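Local atomic coordinates of conjugal transfer protein TRWB (Escherichia coli, PDB entry 1E9R), a protein that probably acts as a ring-shaped, ATPase-like coupling protein of bacterial conjugation, binding nucleotide and DNA to link DNA processing to its transfer between cells. Residues B[38-49]-B[69-80]; B[398-406]-B[416-424]. All blocks are in the same frame, centred on the assembly; numbering follows the deposited sequence.

Contact 1 of 2, residues B[38-49]-B[69-80]; sequences KQVTVAGVPMPR and LLRELAYTGLLR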
loop_
_atom_site.group_PDB
_atom_site.type_symbol
_atom_site.label_atom_id
_atom_site.label_comp_id
_atom_site.label_asym_id
_atom_site.label_seq_id
_atom_site.Cartn_x
_atom_site.Cartn_y
_atom_site.Cartn_z
ATOM N N LYS B 38 -27.868 26.152 33.383
ATOM C CA LYS B 38 -26.805 27.060 32.977
ATOM C C LYS B 38 -25.977 26.311 31.927
ATOM O O LYS B 38 -25.612 25.152 32.139
ATOM C CB LYS B 38 -25.948 27.418 34.189
ATOM C CG LYS B 38 -25.620 28.886 34.283
ATOM C CD LYS B 38 -25.077 29.410 32.967
ATOM C CE LYS B 38 -24.754 30.892 33.068
ATOM N NZ LYS B 38 -23.747 31.155 34.141
ATOM N N GLN B 39 -25.693 26.965 30.802
ATOM C CA GLN B 39 -24.950 26.334 29.702
ATOM C C GLN B 39 -23.704 27.093 29.242
ATOM O O GLN B 39 -23.565 28.297 29.470
ATOM C CB GLN B 39 -25.868 26.165 28.476
ATOM C CG GLN B 39 -27.095 25.277 28.656
ATOM C CD GLN B 39 -28.064 25.387 27.481
ATOM O OE1 GLN B 39 -28.694 26.424 27.284
ATOM N NE2 GLN B 39 -28.182 24.319 26.695
ATOM N N VAL B 40 -22.805 26.374 28.575
ATOM C CA VAL B 40 -21.588 26.967 28.022
ATOM C C VAL B 40 -21.923 27.242 26.555
ATOM O O VAL B 40 -22.856 26.642 26.015
ATOM C CB VAL B 40 -20.392 25.992 28.125
ATOM C CG1 VAL B 40 -20.104 25.691 29.598
ATOM C CG2 VAL B 40 -20.698 24.704 27.368
ATOM N N THR B 41 -21.196 28.136 25.897
ATOM C CA THR B 41 -21.527 28.413 24.507
ATOM C C THR B 41 -20.444 28.086 23.507
ATOM O O THR B 41 -19.248 28.141 23.813
ATOM C CB THR B 41 -21.909 29.891 24.283
ATOM O OG1 THR B 41 -20.777 30.730 24.556
ATOM C CG2 THR B 41 -23.073 30.280 25.176
ATOM N N VAL B 42 -20.895 27.765 22.298
ATOM C CA VAL B 42 -20.029 27.443 21.179
ATOM C C VAL B 42 -20.353 28.481 20.122
ATOM O O VAL B 42 -21.430 28.456 19.534
ATOM C CB VAL B 42 -20.341 26.038 20.611
ATOM C CG1 VAL B 42 -19.414 25.739 19.433
ATOM C CG2 VAL B 42 -20.196 24.982 21.707
ATOM N N ALA B 43 -19.431 29.409 19.898
ATOM C CA ALA B 43 -19.646 30.463 18.904
ATOM C C ALA B 43 -20.955 31.215 19.162
ATOM O O ALA B 43 -21.645 31.623 18.227
ATOM C CB ALA B 43 -19.661 29.864 17.500
ATOM N N GLY B 44 -21.298 31.391 20.433
ATOM C CA GLY B 44 -22.514 32.098 20.776
ATOM C C GLY B 44 -23.729 31.198 20.869
ATOM O O GLY B 44 -24.811 31.644 21.261
ATOM N N VAL B 45 -23.563 29.930 20.508
ATOM C CA VAL B 45 -24.682 28.996 20.568
ATOM C C VAL B 45 -24.585 28.149 21.821
ATOM O O VAL B 45 -23.554 27.530 22.074
ATOM C CB VAL B 45 -24.714 28.052 19.353
ATOM C CG1 VAL B 45 -25.992 27.233 19.385
ATOM C CG2 VAL B 45 -24.610 28.841 18.057
ATOM N N PRO B 46 -25.657 28.119 22.632
ATOM C CA PRO B 46 -25.632 27.318 23.859
ATOM C C PRO B 46 -25.505 25.836 23.534
ATOM O O PRO B 46 -26.208 25.296 22.676
ATOM C CB PRO B 46 -26.954 27.673 24.541
ATOM C CG PRO B 46 -27.841 28.008 23.409
ATOM C CD PRO B 46 -26.945 28.818 22.495
ATOM N N MET B 47 -24.588 25.183 24.232
ATOM C CA MET B 47 -24.331 23.782 24.015
ATOM C C MET B 47 -25.280 22.887 24.801
ATOM O O MET B 47 -25.441 23.042 26.008
ATOM C CB MET B 47 -22.875 23.492 24.382
ATOM C CG MET B 47 -22.499 22.027 24.399
ATOM S SD MET B 47 -20.713 21.824 24.347
ATOM C CE MET B 47 -20.607 20.249 23.482
ATOM N N PRO B 48 -25.947 21.951 24.110
ATOM C CA PRO B 48 -26.866 21.044 24.791
ATOM C C PRO B 48 -26.098 20.386 25.916
ATOM O O PRO B 48 -25.017 19.841 25.704
ATOM C CB PRO B 48 -27.234 20.053 23.702
ATOM C CG PRO B 48 -27.222 20.903 22.483
ATOM C CD PRO B 48 -25.984 21.744 22.654
ATOM N N ARG B 49 -26.648 20.457 27.117
ATOM C CA ARG B 49 -26.012 19.873 28.288
ATOM C C ARG B 49 -25.606 18.419 28.088
ATOM O O ARG B 49 -24.527 18.013 28.505
ATOM C CB ARG B 49 -26.954 19.970 29.488
ATOM C CG ARG B 49 -26.900 21.279 30.241
ATOM C CD ARG B 49 -25.906 21.164 31.356
ATOM N NE ARG B 49 -26.125 22.199 32.349
ATOM C CZ ARG B 49 -25.584 22.181 33.560
ATOM N NH1 ARG B 49 -24.800 21.168 33.906
ATOM N NH2 ARG B 49 -25.824 23.173 34.414
ATOM N N LEU B 69 -12.633 30.296 19.744
ATOM C CA LEU B 69 -13.756 29.433 20.114
ATOM C C LEU B 69 -13.499 28.689 21.408
ATOM O O LEU B 69 -14.377 28.626 22.268
ATOM C CB LEU B 69 -14.064 28.432 18.995
ATOM C CG LEU B 69 -15.386 27.665 19.107
ATOM C CD1 LEU B 69 -15.746 27.101 17.753
ATOM C CD2 LEU B 69 -15.288 26.558 20.138
ATOM N N LEU B 70 -12.308 28.109 21.546
ATOM C CA LEU B 70 -11.969 27.391 22.772
ATOM C C LEU B 70 -11.944 28.334 23.969
ATOM O O LEU B 70 -12.356 27.956 25.067
ATOM C CB LEU B 70 -10.609 26.704 22.658
ATOM C CG LEU B 70 -10.638 25.251 22.200
ATOM C CD1 LEU B 70 -11.072 25.191 20.740
ATOM C CD2 LEU B 70 -9.260 24.630 22.394
ATOM N N ARG B 71 -11.456 29.557 23.753
ATOM C CA ARG B 71 -11.380 30.563 24.817
ATOM C C ARG B 71 -12.795 30.869 25.322
ATOM O O ARG B 71 -13.053 30.894 26.530
ATOM C CB ARG B 71 -10.716 31.841 24.293
ATOM C CG ARG B 71 -10.055 32.682 25.381
ATOM C CD ARG B 71 -9.321 33.883 24.798
ATOM N NE ARG B 71 -8.286 33.476 23.851
ATOM C CZ ARG B 71 -8.176 33.958 22.615
ATOM N NH1 ARG B 71 -9.044 34.864 22.184
ATOM N NH2 ARG B 71 -7.207 33.536 21.806
ATOM N N GLU B 72 -13.712 31.088 24.385
ATOM C CA GLU B 72 -15.099 31.367 24.721
ATOM C C GLU B 72 -15.739 30.227 25.511
ATOM O O GLU B 72 -16.424 30.448 26.509
ATOM C CB GLU B 72 -15.897 31.604 23.446
ATOM C CG GLU B 72 -17.391 31.485 23.656
ATOM C CD GLU B 72 -18.198 31.806 22.413
ATOM O OE1 GLU B 72 -17.641 32.396 21.446
ATOM O OE2 GLU B 72 -19.401 31.468 22.423
ATOM N N LEU B 73 -15.523 29.005 25.048
ATOM C CA LEU B 73 -16.074 27.837 25.710
ATOM C C LEU B 73 -15.550 27.708 27.140
ATOM O O LEU B 73 -16.311 27.445 28.069
ATOM C CB LEU B 73 -15.718 26.584 24.917
ATOM C CG LEU B 73 -16.884 25.710 24.479
ATOM C CD1 LEU B 73 -16.355 24.581 23.648
ATOM C CD2 LEU B 73 -17.627 25.182 25.681
ATOM N N ALA B 74 -14.242 27.883 27.310
ATOM C CA ALA B 74 -13.612 27.779 28.627
ATOM C C ALA B 74 -14.155 28.857 29.568
ATOM O O ALA B 74 -14.479 28.587 30.732
ATOM C CB ALA B 74 -12.098 27.915 28.489
ATOM N N TYR B 75 -14.241 30.078 29.046
ATOM C CA TYR B 75 -14.752 31.212 29.795
ATOM C C TYR B 75 -16.164 30.954 30.321
ATOM O O TYR B 75 -16.416 31.029 31.522
ATOM C CB TYR B 75 -14.757 32.446 28.902
ATOM C CG TYR B 75 -15.440 33.641 29.521
ATOM C CD1 TYR B 75 -15.084 34.092 30.797
ATOM C CD2 TYR B 75 -16.427 34.337 28.825
ATOM C CE1 TYR B 75 -15.695 35.208 31.362
ATOM C CE2 TYR B 75 -17.044 35.457 29.378
ATOM C CZ TYR B 75 -16.677 35.887 30.645
ATOM O OH TYR B 75 -17.294 36.995 31.189
ATOM N N THR B 76 -17.088 30.648 29.418
ATOM C CA THR B 76 -18.462 30.389 29.812
ATOM C C THR B 76 -18.566 29.218 30.795
ATOM O O THR B 76 -19.498 29.145 31.597
ATOM C CB THR B 76 -19.345 30.126 28.566
ATOM O OG1 THR B 76 -18.871 28.979 27.853
ATOM C CG2 THR B 76 -19.300 31.314 27.648
ATOM N N GLY B 77 -17.600 28.307 30.728
ATOM C CA GLY B 77 -17.594 27.166 31.622
ATOM C C GLY B 77 -17.120 27.598 32.992
ATOM O O GLY B 77 -17.533 27.047 34.010
ATOM N N LEU B 78 -16.236 28.589 33.020
ATOM C CA LEU B 78 -15.719 29.111 34.279
ATOM C C LEU B 78 -16.802 29.938 34.950
ATOM O O LEU B 78 -16.914 29.953 36.171
ATOM C CB LEU B 78 -14.496 29.982 34.033
ATOM C CG LEU B 78 -13.249 29.229 33.591
ATOM C CD1 LEU B 78 -12.244 30.211 33.014
ATOM C CD2 LEU B 78 -12.680 28.460 34.776
ATOM N N LEU B 79 -17.594 30.634 34.146
ATOM C CA LEU B 79 -18.680 31.429 34.695
ATOM C C LEU B 79 -19.662 30.509 35.408
ATOM O O LEU B 79 -20.309 30.906 36.365
ATOM C CB LEU B 79 -19.414 32.177 33.588
ATOM C CG LEU B 79 -18.622 33.269 32.882
ATOM C CD1 LEU B 79 -19.523 33.923 31.875
ATOM C CD2 LEU B 79 -18.106 34.295 33.878
ATOM N N ARG B 80 -19.770 29.277 34.925
ATOM C CA ARG B 80 -20.674 28.298 35.512
ATOM C C ARG B 80 -20.009 27.590 36.699
ATOM O O ARG B 80 -20.639 26.803 37.404
ATOM C CB ARG B 80 -21.099 27.289 34.439
ATOM C CG ARG B 80 -22.246 26.389 34.850
ATOM C CD ARG B 80 -22.717 25.520 33.694
ATOM N NE ARG B 80 -21.722 24.523 33.313
ATOM C CZ ARG B 80 -21.880 23.652 32.324
ATOM N NH1 ARG B 80 -22.995 23.657 31.616
ATOM N NH2 ARG B 80 -20.926 22.777 32.045
#

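Contact 2 of 2, residues B[398-406]-B[416-424]; sequences ANLPDLTAY and AKVPLEIKQ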
loop_
_atom_site.group_PDB
_atom_site.type_symbol
_atom_site.label_atom_id
_atom_site.label_comp_id
_atom_site.label_asym_id
_atom_site.label_seq_id
_atom_site.Cartn_x
_atom_site.Cartn_y
_atom_site.Cartn_z
ATOM N N ALA B 398 -13.933 26.552 1.493
ATOM C CA ALA B 398 -12.677 27.141 1.052
ATOM C C ALA B 398 -12.765 28.663 1.008
ATOM O O ALA B 398 -11.748 29.356 1.065
ATOM C CB ALA B 398 -12.314 26.600 -0.320
ATOM N N ASN B 399 -13.984 29.183 0.903
ATOM C CA ASN B 399 -14.198 30.624 0.853
ATOM C C ASN B 399 -14.763 31.178 2.152
ATOM O O ASN B 399 -15.070 32.363 2.243
ATOM C CB ASN B 399 -15.126 30.963 -0.303
ATOM C CG ASN B 399 -14.467 30.750 -1.635
ATOM O OD1 ASN B 399 -13.591 31.517 -2.030
ATOM N ND2 ASN B 399 -14.862 29.693 -2.336
ATOM N N LEU B 400 -14.902 30.319 3.155
ATOM C CA LEU B 400 -15.425 30.735 4.445
ATOM C C LEU B 400 -14.583 31.867 4.999
ATOM O O LEU B 400 -13.358 31.738 5.091
ATOM C CB LEU B 400 -15.369 29.583 5.438
ATOM C CG LEU B 400 -16.668 29.029 6.007
ATOM C CD1 LEU B 400 -16.341 28.297 7.283
ATOM C CD2 LEU B 400 -17.643 30.139 6.308
ATOM N N PRO B 401 -15.212 33.005 5.352
ATOM C CA PRO B 401 -14.403 34.103 5.902
ATOM C C PRO B 401 -13.923 33.642 7.275
ATOM O O PRO B 401 -14.550 32.778 7.895
ATOM C CB PRO B 401 -15.388 35.268 5.969
ATOM C CG PRO B 401 -16.717 34.589 6.151
ATOM C CD PRO B 401 -16.624 33.407 5.204
ATOM N N ASP B 402 -12.812 34.184 7.749
ATOM C CA ASP B 402 -12.315 33.748 9.046
ATOM C C ASP B 402 -13.249 34.170 10.174
ATOM O O ASP B 402 -14.032 35.105 10.027
ATOM C CB ASP B 402 -10.884 34.257 9.263
ATOM C CG ASP B 402 -9.840 33.355 8.592
ATOM O OD1 ASP B 402 -10.078 32.909 7.442
ATOM O OD2 ASP B 402 -8.780 33.090 9.206
ATOM N N LEU B 403 -13.174 33.460 11.293
ATOM C CA LEU B 403 -14.029 33.730 12.438
ATOM C C LEU B 403 -15.474 33.396 12.106
ATOM O O LEU B 403 -16.403 34.033 12.581
ATOM C CB LEU B 403 -13.911 35.185 12.872
ATOM C CG LEU B 403 -12.594 35.522 13.564
ATOM C CD1 LEU B 403 -12.583 37.000 13.909
ATOM C CD2 LEU B 403 -12.431 34.668 14.813
ATOM N N THR B 404 -15.648 32.393 11.262
ATOM C CA THR B 404 -16.970 31.921 10.891
ATOM C C THR B 404 -16.938 30.404 11.095
ATOM O O THR B 404 -15.974 29.726 10.703
ATOM C CB THR B 404 -17.296 32.248 9.436
ATOM O OG1 THR B 404 -17.095 33.645 9.218
ATOM C CG2 THR B 404 -18.744 31.896 9.129
ATOM N N ALA B 405 -17.983 29.873 11.717
ATOM C CA ALA B 405 -18.029 28.447 11.990
ATOM C C ALA B 405 -19.362 27.774 11.740
ATOM O O ALA B 405 -20.421 28.386 11.834
ATOM C CB ALA B 405 -17.609 28.191 13.433
ATOM N N TYR B 406 -19.279 26.491 11.415
ATOM C CA TYR B 406 -20.454 25.674 11.211
ATOM C C TYR B 406 -20.538 24.821 12.467
ATOM O O TYR B 406 -19.650 24.026 12.735
ATOM C CB TYR B 406 -20.298 24.789 9.985
ATOM C CG TYR B 406 -20.581 25.508 8.693
ATOM C CD1 TYR B 406 -21.892 25.793 8.313
ATOM C CD2 TYR B 406 -19.549 25.911 7.847
ATOM C CE1 TYR B 406 -22.172 26.460 7.124
ATOM C CE2 TYR B 406 -19.822 26.582 6.649
ATOM C CZ TYR B 406 -21.137 26.850 6.300
ATOM O OH TYR B 406 -21.426 27.511 5.133
ATOM N N ALA B 416 -25.615 25.124 11.825
ATOM C CA ALA B 416 -25.772 26.549 11.591
ATOM C C ALA B 416 -24.443 27.249 11.300
ATOM O O ALA B 416 -23.417 26.910 11.879
ATOM C CB ALA B 416 -26.432 27.183 12.806
ATOM N N LYS B 417 -24.468 28.219 10.389
ATOM C CA LYS B 417 -23.283 28.997 10.059
ATOM C C LYS B 417 -23.383 30.207 10.979
ATOM O O LYS B 417 -24.270 31.049 10.828
ATOM C CB LYS B 417 -23.325 29.429 8.599
ATOM C CG LYS B 417 -22.117 30.219 8.116
ATOM C CD LYS B 417 -22.328 30.634 6.666
ATOM C CE LYS B 417 -21.253 31.582 6.191
ATOM N NZ LYS B 417 -21.489 32.034 4.794
ATOM N N VAL B 418 -22.483 30.273 11.951
ATOM C CA VAL B 418 -22.475 31.341 12.936
ATOM C C VAL B 418 -21.120 32.037 12.978
ATOM O O VAL B 418 -20.094 31.431 12.681
ATOM C CB VAL B 418 -22.792 30.765 14.339
ATOM C CG1 VAL B 418 -22.599 31.819 15.408
ATOM C CG2 VAL B 418 -24.214 30.259 14.375
ATOM N N PRO B 419 -21.102 33.332 13.319
ATOM C CA PRO B 419 -19.820 34.026 13.382
ATOM C C PRO B 419 -19.233 33.961 14.795
ATOM O O PRO B 419 -19.962 33.869 15.792
ATOM C CB PRO B 419 -20.186 35.442 12.978
ATOM C CG PRO B 419 -21.506 35.597 13.633
ATOM C CD PRO B 419 -22.210 34.302 13.281
ATOM N N LEU B 420 -17.908 33.978 14.857
ATOM C CA LEU B 420 -17.173 33.962 16.109
ATOM C C LEU B 420 -16.905 35.408 16.485
ATOM O O LEU B 420 -16.577 36.237 15.630
ATOM C CB LEU B 420 -15.838 33.247 15.943
ATOM C CG LEU B 420 -15.831 31.752 16.222
ATOM C CD1 LEU B 420 -14.423 31.197 16.037
ATOM C CD2 LEU B 420 -16.318 31.517 17.650
ATOM N N GLU B 421 -17.039 35.706 17.767
ATOM C CA GLU B 421 -16.818 37.055 18.263
ATOM C C GLU B 421 -15.509 37.100 19.031
ATOM O O GLU B 421 -15.326 36.334 19.980
ATOM C CB GLU B 421 -17.976 37.436 19.179
ATOM C CG GLU B 421 -18.460 36.245 20.014
ATOM C CD GLU B 421 -19.864 36.430 20.571
ATOM O OE1 GLU B 421 -20.402 37.559 20.469
ATOM O OE2 GLU B 421 -20.423 35.441 21.109
ATOM N N ILE B 422 -14.593 37.978 18.627
ATOM C CA ILE B 422 -13.322 38.077 19.336
ATOM C C ILE B 422 -13.516 38.870 20.627
ATOM O O ILE B 422 -13.183 40.055 20.691
ATOM C CB ILE B 422 -12.229 38.776 18.490
ATOM C CG1 ILE B 422 -12.064 38.065 17.149
ATOM C CG2 ILE B 422 -10.900 38.758 19.244
ATOM C CD1 ILE B 422 -10.911 38.587 16.321
ATOM N N LYS B 423 -14.066 38.224 21.652
ATOM C CA LYS B 423 -14.274 38.903 22.920
ATOM C C LYS B 423 -12.913 39.271 23.502
ATOM O O LYS B 423 -11.921 38.568 23.296
ATOM C CB LYS B 423 -15.039 38.013 23.902
ATOM C CG LYS B 423 -15.454 38.751 25.169
ATOM C CD LYS B 423 -16.253 37.877 26.121
ATOM C CE LYS B 423 -16.849 38.696 27.270
ATOM N NZ LYS B 423 -15.826 39.405 28.093
ATOM N N GLN B 424 -12.867 40.385 24.220
ATOM C CA GLN B 424 -11.625 40.840 24.816
ATOM C C GLN B 424 -11.550 40.503 26.294
ATOM O O GLN B 424 -12.513 40.693 27.037
ATOM C CB GLN B 424 -11.474 42.351 24.617
ATOM C CG GLN B 424 -11.307 42.755 23.161
ATOM C CD GLN B 424 -10.074 42.129 22.517
ATOM O OE1 GLN B 424 -9.926 42.145 21.292
ATOM N NE2 GLN B 424 -9.180 41.579 23.344
#

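Contact 1 of 2, residues B[38-49]-B[69-80]
L69 meets the small two-stranded hairpin of 38-49 first: its CD1 packs on V42 CG1, at the first residue of the type I' turn that runs to V45. One helical turn on, E72 shows how a single carboxylate oxygen can hold a tight turn. Its chain leaves with CG anti to the backbone N (chi1 163°) and runs on extended, which carries OE2 to the hairpin's tip. There E72 OE2 accepts T41 OG1 at 2.6 Å through its anti lone pair and G44 N at 2.8 Å through its syn lone pair. The G44 backbone lies where a side chain would press on the preceding carbonyl, so the turn calls for glycine. OE1 is buried without a partner, a setting that might raise the affinity of the group for a proton. L73 is the apolar neighbour of this bond pair: its CD2 lies 3.5 Å from V40 CG2, and its CG rests against the T41 carbonyl. T76 OG1 then accepts T41 N in a bond of 3.2 Å, while V40 CG1 lies 3.5 Å from G77 CA. At the helix end R80 reaches across K38 and gives NH1 to the K38 carbonyl O at 3.1 Å, nearly in the guanidinium plane. V40 CG1 covers one face of that guanidinium; on the opposite face R49 stacks, centres 4.2 Å apart and planes at 29°. The two like charges are probably made tolerable by E52 and D82, both salt-bridged to R80. The hairpin is thus clamped to helix 66-79, with V40 on W282 and L73 on F284 of strand 281-285, and V45 packed on helix 26-33.

Contact 2 of 2, residues B[398-406]-B[416-424]
The carbonyl oxygen L403 O takes L420 N in a nearly straight bond of 2.7 Å, and the CA of P419 also approaches it. This bond lies just beyond the paired ends of a beta hairpin, strands 404-408 and 415-419, near one margin of the large mixed sheet. Within the hairpin A405 and V418 form an antiparallel hydrogen-bonded pair: A405 N to V418 O and V418 N to A405 O both measure 2.8 Å. T404 with P419 and Y406 with K417 are the non-hydrogen-bonded pairs on either side, and their side chains share one face of the sheet. On that face, with chi1 at -178° and every later torsion also trans, the K417 methylenes form one extended line that runs obliquely along the Y406 ring. K417 CG makes an off-centre CH-pi contact, 4.3 Å from the centroid of the Y406 ring, and K417 CE continues to T404 CG2 and L400 CD2. The T404 hydroxyl turns back within its own segment and bonds to P401 O from above the carbonyl plane. D402, between P401 and L403, forms a salt bridge with R54 of the second subunit, placing the approach to the hairpin at a subunit interface. Past the strands L403 crosses both L420 and I422 at about a right angle, CD2 against L420 CB and L403 CD1 only 3.3 Å from I422 CD1.

Contacts 1 and 2 follow one another along the chain, yet their centres are about 16 Å apart and they touch directly. A43 of the turn in 38-49 packs against L420, just past strand 415-419, with A43 CA 3.7 Å from L420 CD2. After this strand the chain passes along helix 66-79, where K423 CE comes to 3.9 Å from Y75 CE2 and E421 OE2 to 4.1 Å from E72 OE1, two like charges. The first turn of that helix probably carries the end of a Walker A P-loop; contact 2 touches this presumed nucleotide site through L420, while contact 1 only comes near it through L69.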